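Local coordinates for hypothetical protein PH1897 (Pyrococcus horikoshii, PDB 1VDW) that probably hydrolyses fructose 1,6-bisphosphate to fructose 6-phosphate and phosphate with the help of magnesium, as a homodimer of the inositol monophosphatase superfamily, at residues Val49-Ile54 against Ser67-Arg72; Gly62-Ser67 against Arg72-Ser77. One frame throughout, in Å; residues are numbered along the deposited sequence.

Contact 1: Val49-Ile54 against Ser67-Arg72; sequences VAENII and SEEIGR
E51 on one turn of a helix faces E69 and I70 on the tight turn that joins two hairpin strands, and their backbones stay well apart, with 8.6 Å between the CA atoms of E51 and E69. Residues 49-54 are regular helix. In 67-72 the chain leaves the strand at S67, runs through E68, E69 and I70 with helical backbone angles, and returns to strand at G71; S67 N donates to G71 O at 2.9 Å, closing the turn. G71 has a positive phi of 81°, at which a side chain would collide with the preceding carbonyl.

One side chain spans most of the gap. With CG swung opposite the backbone N (chi1 -179°) and the chain straight beyond it, E51 reaches out from the helix and lays its carboxylate against I70, OE2 lying 3.0 Å from I70 CG1 and CD 3.6 Å from I70 CD1. The same oxygen comes within 3.4 Å of E69 CB. E69 bends away after CG, so that the two acidic groups do not meet. A water donates to E51 OE2 at 3.0 Å and, in the S67 conformer given here, hydrogen-bonds S67 OG at 2.6 Å, which would link helix to turn, while OE1 makes a salt bridge to K48. Cut back to alanine, E51 would lose its carboxylate, which is likely to cost K48 this salt bridge, take the water's acceptor on the helix away and uncover the flank of I70.

E68, a predicted ligand of the catalytic magnesium, belongs to this turn, and its carboxylate pairs with R198. The contact thus joins helix 45-60 to the connection between strands 64-67 and 71-73; I55, farther along that helix, packs on I70.

Contact 2: Gly62-Ser67 against Arg72-Ser77; sequences GVNVVS and RIDQGS
A beta hairpin pairs V65 and V66 of strand 64-67 with I73 and R72 of the edge strand 71-73. V65 and I73 form an antiparallel hydrogen-bonded pair, I73 N reaching V65 O at 2.6 Å and V65 N reaching I73 O at 3.0 Å. Their side chains share a face, while V66 CG2 and R72 CG touch on the other at 4.0 Å.

Past I73 the regular pairing ends and side chains take over. N64 OD1 accepts Q75 N (2.9 Å) in its carbonyl plane and also S77 N (3.2 Å), tilted from that plane; N64 ND2 returns a bond to S77 O, lying above the plane of that carbonyl, and another to T80 OG1. Q75 reaches across to V63 with its chain extended beyond CG: with CG beside its own backbone N (chi1 -51°), NE2 gives a nearly straight bond to V63 O (2.7 Å, 165°) and also serves K59 O. D74 OD2 accepts G76 N in an Asx turn, and a water joins G62 O to Q75 O.

The N64 amide thus substitutes for backbone pairing, satisfying two peptide N-H groups and probably fixing the path of 74-77 as it leads into strand 79-84.

In the fold
Both contacts involve the hairpin of strands 64-67 and 71-73 and share S67 and R72. Contact 1 sets its turn against helix 45-60, whereas contact 2 holds the two strands to each other and continues into the loop beyond, their centres lying about 12 Å apart. Each is partly buried. The first is small, with a buried carboxylate against two exposed residues and a water between; the second is several times larger, dense in direct hydrogen bonds, and has buried valines on its inner strand and more open residues on the outer one. The turn in contact 1 also carries a predicted magnesium ligand, which does not itself touch 49-54, while contact 2 lies at one margin of the large mixed sheet.

Contact 1: Val49-Ile54 against Ser67-Arg72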
ATOM      1  N   VAL A  49       6.167  -1.655  22.284  1.00 14.61           N
ATOM      2  CA  VAL A  49       7.547  -2.087  22.133  1.00 16.22           C
ATOM      3  C   VAL A  49       8.302  -1.061  21.297  1.00 16.40           C
ATOM      4  O   VAL A  49       9.426  -0.689  21.628  1.00 17.50           O
ATOM      5  CB  VAL A  49       7.644  -3.473  21.457  1.00 16.77           C
ATOM      6  CG1 VAL A  49       9.102  -3.829  21.211  1.00 18.49           C
ATOM      7  CG2 VAL A  49       6.986  -4.529  22.343  1.00 17.99           C
ATOM      8  N   ALA A  50       7.676  -0.592  20.222  1.00 16.11           N
ATOM      9  CA  ALA A  50       8.309   0.397  19.359  1.00 16.29           C
ATOM     10  C   ALA A  50       8.577   1.673  20.148  1.00 15.90           C
ATOM     11  O   ALA A  50       9.628   2.298  20.006  1.00 16.79           O
ATOM     12  CB  ALA A  50       7.415   0.696  18.159  1.00 16.13           C
ATOM     13  N   GLU A  51       7.618   2.051  20.985  1.00 16.80           N
ATOM     14  CA  GLU A  51       7.755   3.249  21.796  1.00 17.51           C
ATOM     15  C   GLU A  51       8.883   3.099  22.814  1.00 17.85           C
ATOM     16  O   GLU A  51       9.699   4.006  22.984  1.00 17.89           O
ATOM     17  CB  GLU A  51       6.445   3.543  22.527  1.00 19.41           C
ATOM     18  CG  GLU A  51       6.491   4.791  23.391  1.00 24.21           C
ATOM     19  CD  GLU A  51       5.199   5.024  24.147  1.00 26.72           C
ATOM     20  OE1 GLU A  51       4.829   4.162  24.973  1.00 30.16           O
ATOM     21  OE2 GLU A  51       4.553   6.067  23.915  1.00 30.13           O
ATOM     22  N   ASN A  52       8.933   1.950  23.482  1.00 17.59           N
ATOM     23  CA  ASN A  52       9.961   1.705  24.492  1.00 18.56           C
ATOM     24  C   ASN A  52      11.380   1.859  23.976  1.00 20.69           C
ATOM     25  O   ASN A  52      12.198   2.541  24.592  1.00 21.78           O
ATOM     26  CB  ASN A  52       9.822   0.299  25.089  1.00 18.44           C
ATOM     27  CG  ASN A  52       8.644   0.174  26.030  1.00 17.46           C
ATOM     28  OD1 ASN A  52       8.122   1.167  26.523  1.00 20.00           O
ATOM     29  ND2 ASN A  52       8.232  -1.061  26.295  1.00 19.49           N
ATOM     30  N   ILE A  53      11.673   1.223  22.849  1.00 21.83           N
ATOM     31  CA  ILE A  53      13.017   1.270  22.289  1.00 24.58           C
ATOM     32  C   ILE A  53      13.463   2.627  21.760  1.00 24.52           C
ATOM     33  O   ILE A  53      14.612   3.024  21.965  1.00 26.19           O
ATOM     34  CB  ILE A  53      13.188   0.220  21.164  1.00 26.18           C
ATOM     35  CG1 ILE A  53      12.176   0.475  20.045  1.00 27.68           C
ATOM     36  CG2 ILE A  53      13.014  -1.181  21.733  1.00 27.08           C
ATOM     37  CD1 ILE A  53      12.289  -0.496  18.885  1.00 29.72           C
ATOM     38  N   ILE A  54      12.566   3.351  21.103  1.00 23.09           N
ATOM     39  CA  ILE A  54      12.936   4.639  20.534  1.00 23.30           C
ATOM     40  C   ILE A  54      12.839   5.827  21.491  1.00 23.37           C
ATOM     41  O   ILE A  54      13.734   6.672  21.521  1.00 22.75           O
ATOM     42  CB  ILE A  54      12.099   4.930  19.267  0.50 24.00           C
ATOM     43  CG1 ILE A  54      12.700   6.114  18.508  0.50 23.20           C
ATOM     44  CG2 ILE A  54      10.654   5.212  19.646  0.50 24.00           C
ATOM     45  CD1 ILE A  54      12.116   6.311  17.127  0.50 24.31           C
ATOM     46  N   SER A  67       6.152  12.930  21.106  1.00 15.94           N
ATOM     47  CA  SER A  67       5.577  11.730  20.510  1.00 18.74           C
ATOM     48  C   SER A  67       4.098  11.761  20.882  1.00 20.28           C
ATOM     49  O   SER A  67       3.736  12.214  21.967  1.00 20.98           O
ATOM     50  CB  SER A  67       6.254  10.476  21.068  1.00 19.40           C
ATOM     51  OG  SER A  67       6.024   9.355  20.228  0.50 18.19           O
ATOM     52  N   GLU A  68       3.246  11.282  19.984  1.00 22.03           N
ATOM     53  CA  GLU A  68       1.805  11.305  20.216  1.00 24.74           C
ATOM     54  C   GLU A  68       1.323  10.715  21.538  1.00 26.44           C
ATOM     55  O   GLU A  68       0.566  11.361  22.266  1.00 26.32           O
ATOM     56  CB  GLU A  68       1.078  10.617  19.057  1.00 24.45           C
ATOM     57  CG  GLU A  68      -0.440  10.665  19.177  1.00 26.97           C
ATOM     58  CD  GLU A  68      -1.147  10.247  17.900  1.00 28.23           C
ATOM     59  OE1 GLU A  68      -2.396  10.192  17.906  1.00 29.60           O
ATOM     60  OE2 GLU A  68      -0.458   9.980  16.893  1.00 29.16           O
ATOM     61  N   GLU A  69       1.758   9.501  21.854  1.00 28.25           N
ATOM     62  CA  GLU A  69       1.323   8.838  23.080  1.00 30.86           C
ATOM     63  C   GLU A  69       1.941   9.358  24.376  1.00 31.61           C
ATOM     64  O   GLU A  69       1.311   9.299  25.433  1.00 32.71           O
ATOM     65  CB  GLU A  69       1.567   7.332  22.968  1.00 31.37           C
ATOM     66  CG  GLU A  69       0.831   6.678  21.808  1.00 34.15           C
ATOM     67  CD  GLU A  69      -0.663   6.954  21.831  1.00 35.35           C
ATOM     68  OE1 GLU A  69      -1.321   6.601  22.833  1.00 36.92           O
ATOM     69  OE2 GLU A  69      -1.178   7.527  20.847  1.00 36.55           O
ATOM     70  N   ILE A  70       3.165   9.869  24.301  1.00 32.54           N
ATOM     71  CA  ILE A  70       3.845  10.381  25.488  1.00 32.89           C
ATOM     72  C   ILE A  70       3.728  11.898  25.615  1.00 32.57           C
ATOM     73  O   ILE A  70       4.013  12.469  26.669  1.00 33.37           O
ATOM     74  CB  ILE A  70       5.338   9.973  25.476  1.00 33.69           C
ATOM     75  CG1 ILE A  70       5.448   8.447  25.520  1.00 34.34           C
ATOM     76  CG2 ILE A  70       6.069  10.583  26.663  1.00 34.62           C
ATOM     77  CD1 ILE A  70       6.864   7.924  25.477  1.00 34.60           C
ATOM     78  N   GLY A  71       3.292  12.547  24.542  1.00 31.84           N
ATOM     79  CA  GLY A  71       3.150  13.990  24.567  1.00 30.86           C
ATOM     80  C   GLY A  71       4.471  14.693  24.327  1.00 31.14           C
ATOM     81  O   GLY A  71       5.123  14.472  23.308  1.00 31.04           O
ATOM     82  N   ARG A  72       4.873  15.539  25.268  1.00 30.93           N
ATOM     83  CA  ARG A  72       6.127  16.267  25.135  1.00 31.69           C
ATOM     84  C   ARG A  72       6.981  16.176  26.393  1.00 30.86           C
ATOM     85  O   ARG A  72       6.565  16.600  27.472  1.00 31.25           O
ATOM     86  CB  ARG A  72       5.851  17.738  24.809  1.00 33.37           C
ATOM     87  CG  ARG A  72       7.103  18.589  24.681  1.00 36.36           C
ATOM     88  CD  ARG A  72       6.761  20.021  24.305  1.00 38.64           C
ATOM     89  NE  ARG A  72       7.946  20.870  24.243  1.00 40.89           N
ATOM     90  CZ  ARG A  72       7.923  22.162  23.930  1.00 41.72           C
ATOM     91  NH1 ARG A  72       6.771  22.757  23.648  1.00 42.41           N
ATOM     92  NH2 ARG A  72       9.049  22.861  23.902  1.00 43.00           N
TER
HETATM   93  O   HOH W   1       4.559   7.593  21.388  1.00 46.39           O

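Contact 2: Gly62-Ser67 against Arg72-Ser77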
ATOM      1  N   GLY A  62      19.107  13.028  26.699  1.00 20.01           N
ATOM      2  CA  GLY A  62      18.860  14.309  27.334  1.00 20.24           C
ATOM      3  C   GLY A  62      18.201  15.367  26.468  1.00 19.97           C
ATOM      4  O   GLY A  62      18.204  16.543  26.825  1.00 20.54           O
ATOM      5  N   VAL A  63      17.630  14.967  25.337  1.00 18.60           N
ATOM      6  CA  VAL A  63      16.975  15.927  24.454  1.00 18.19           C
ATOM      7  C   VAL A  63      15.472  15.972  24.718  1.00 16.28           C
ATOM      8  O   VAL A  63      14.930  15.098  25.399  1.00 17.87           O
ATOM      9  CB  VAL A  63      17.211  15.576  22.961  1.00 17.65           C
ATOM     10  CG1 VAL A  63      18.703  15.512  22.676  1.00 18.76           C
ATOM     11  CG2 VAL A  63      16.543  14.246  22.616  1.00 18.34           C
ATOM     12  N   ASN A  64      14.805  16.998  24.194  1.00 16.76           N
ATOM     13  CA  ASN A  64      13.361  17.114  24.362  1.00 16.82           C
ATOM     14  C   ASN A  64      12.740  16.121  23.391  1.00 16.63           C
ATOM     15  O   ASN A  64      13.275  15.893  22.307  1.00 16.39           O
ATOM     16  CB  ASN A  64      12.878  18.530  24.030  1.00 17.66           C
ATOM     17  CG  ASN A  64      13.606  19.599  24.821  1.00 20.28           C
ATOM     18  OD1 ASN A  64      13.823  19.458  26.025  1.00 20.94           O
ATOM     19  ND2 ASN A  64      13.978  20.680  24.146  1.00 21.36           N
ATOM     20  N   VAL A  65      11.618  15.525  23.776  1.00 16.87           N
ATOM     21  CA  VAL A  65      10.967  14.546  22.921  1.00 16.88           C
ATOM     22  C   VAL A  65       9.481  14.803  22.764  1.00 18.11           C
ATOM     23  O   VAL A  65       8.780  15.101  23.732  1.00 19.76           O
ATOM     24  CB  VAL A  65      11.146  13.118  23.475  1.00 17.75           C
ATOM     25  CG1 VAL A  65      10.586  12.102  22.490  1.00 18.03           C
ATOM     26  CG2 VAL A  65      12.615  12.847  23.744  1.00 17.38           C
ATOM     27  N   VAL A  66       9.005  14.683  21.531  1.00 17.05           N
ATOM     28  CA  VAL A  66       7.596  14.868  21.234  1.00 15.93           C
ATOM     29  C   VAL A  66       7.110  13.622  20.505  1.00 15.88           C
ATOM     30  O   VAL A  66       7.620  13.278  19.439  1.00 16.17           O
ATOM     31  CB  VAL A  66       7.352  16.101  20.334  1.00 15.69           C
ATOM     32  CG1 VAL A  66       5.858  16.289  20.104  1.00 17.09           C
ATOM     33  CG2 VAL A  66       7.945  17.344  20.982  1.00 18.47           C
ATOM     34  N   SER A  67       6.152  12.930  21.106  1.00 15.94           N
ATOM     35  CA  SER A  67       5.577  11.730  20.510  1.00 18.74           C
ATOM     36  C   SER A  67       4.098  11.761  20.882  1.00 20.28           C
ATOM     37  O   SER A  67       3.736  12.214  21.967  1.00 20.98           O
ATOM     38  CB  SER A  67       6.254  10.476  21.068  1.00 19.40           C
ATOM     39  OG  SER A  67       6.024   9.355  20.228  0.50 18.19           O
ATOM     40  N   ARG A  72       4.873  15.539  25.268  1.00 30.93           N
ATOM     41  CA  ARG A  72       6.127  16.267  25.135  1.00 31.69           C
ATOM     42  C   ARG A  72       6.981  16.176  26.393  1.00 30.86           C
ATOM     43  O   ARG A  72       6.565  16.600  27.472  1.00 31.25           O
ATOM     44  CB  ARG A  72       5.851  17.738  24.809  1.00 33.37           C
ATOM     45  CG  ARG A  72       7.103  18.589  24.681  1.00 36.36           C
ATOM     46  CD  ARG A  72       6.761  20.021  24.305  1.00 38.64           C
ATOM     47  NE  ARG A  72       7.946  20.870  24.243  1.00 40.89           N
ATOM     48  CZ  ARG A  72       7.923  22.162  23.930  1.00 41.72           C
ATOM     49  NH1 ARG A  72       6.771  22.757  23.648  1.00 42.41           N
ATOM     50  NH2 ARG A  72       9.049  22.861  23.902  1.00 43.00           N
ATOM     51  N   ILE A  73       8.177  15.613  26.245  1.00 29.62           N
ATOM     52  CA  ILE A  73       9.106  15.477  27.358  1.00 28.51           C
ATOM     53  C   ILE A  73      10.085  16.642  27.294  1.00 27.87           C
ATOM     54  O   ILE A  73      10.957  16.686  26.426  1.00 26.27           O
ATOM     55  CB  ILE A  73       9.903  14.155  27.278  1.00 28.75           C
ATOM     56  CG1 ILE A  73       8.942  12.964  27.267  1.00 29.36           C
ATOM     57  CG2 ILE A  73      10.858  14.053  28.464  1.00 29.69           C
ATOM     58  CD1 ILE A  73       9.634  11.618  27.135  1.00 30.15           C
ATOM     59  N   ASP A  74       9.928  17.590  28.212  1.00 27.13           N
ATOM     60  CA  ASP A  74      10.797  18.758  28.262  1.00 27.24           C
ATOM     61  C   ASP A  74      11.967  18.496  29.200  1.00 26.46           C
ATOM     62  O   ASP A  74      11.774  18.282  30.395  1.00 27.31           O
ATOM     63  CB  ASP A  74      10.007  19.977  28.752  1.00 28.68           C
ATOM     64  CG  ASP A  74      10.853  21.237  28.824  1.00 30.59           C
ATOM     65  OD1 ASP A  74      10.336  22.267  29.309  1.00 32.34           O
ATOM     66  OD2 ASP A  74      12.028  21.205  28.397  1.00 31.65           O
ATOM     67  N   GLN A  75      13.177  18.502  28.652  1.00 25.13           N
ATOM     68  CA  GLN A  75      14.372  18.275  29.454  1.00 24.97           C
ATOM     69  C   GLN A  75      15.301  19.483  29.377  1.00 24.27           C
ATOM     70  O   GLN A  75      16.500  19.372  29.624  1.00 24.31           O
ATOM     71  CB  GLN A  75      15.117  17.022  28.979  1.00 24.82           C
ATOM     72  CG  GLN A  75      14.249  15.778  28.857  1.00 24.06           C
ATOM     73  CD  GLN A  75      15.055  14.498  28.954  1.00 23.30           C
ATOM     74  OE1 GLN A  75      15.417  14.061  30.048  1.00 25.97           O
ATOM     75  NE2 GLN A  75      15.354  13.894  27.808  1.00 22.22           N
ATOM     76  N   GLY A  76      14.735  20.635  29.027  1.00 24.10           N
ATOM     77  CA  GLY A  76      15.518  21.854  28.928  1.00 24.36           C
ATOM     78  C   GLY A  76      16.678  21.742  27.960  1.00 23.72           C
ATOM     79  O   GLY A  76      17.713  22.386  28.136  1.00 24.56           O
ATOM     80  N   SER A  77      16.506  20.921  26.929  1.00 22.16           N
ATOM     81  CA  SER A  77      17.548  20.722  25.932  1.00 21.47           C
ATOM     82  C   SER A  77      17.440  21.716  24.783  1.00 20.39           C
ATOM     83  O   SER A  77      16.395  22.332  24.570  1.00 21.54           O
ATOM     84  CB  SER A  77      17.474  19.298  25.372  1.00 20.19           C
ATOM     85  OG  SER A  77      18.409  19.111  24.324  1.00 20.48           O
TER
HETATM   86  O   HOH W   2      20.610  18.592  25.735  1.00 23.44           O
HETATM   87  O   HOH W   3      18.786  18.040  28.993  1.00 24.17           O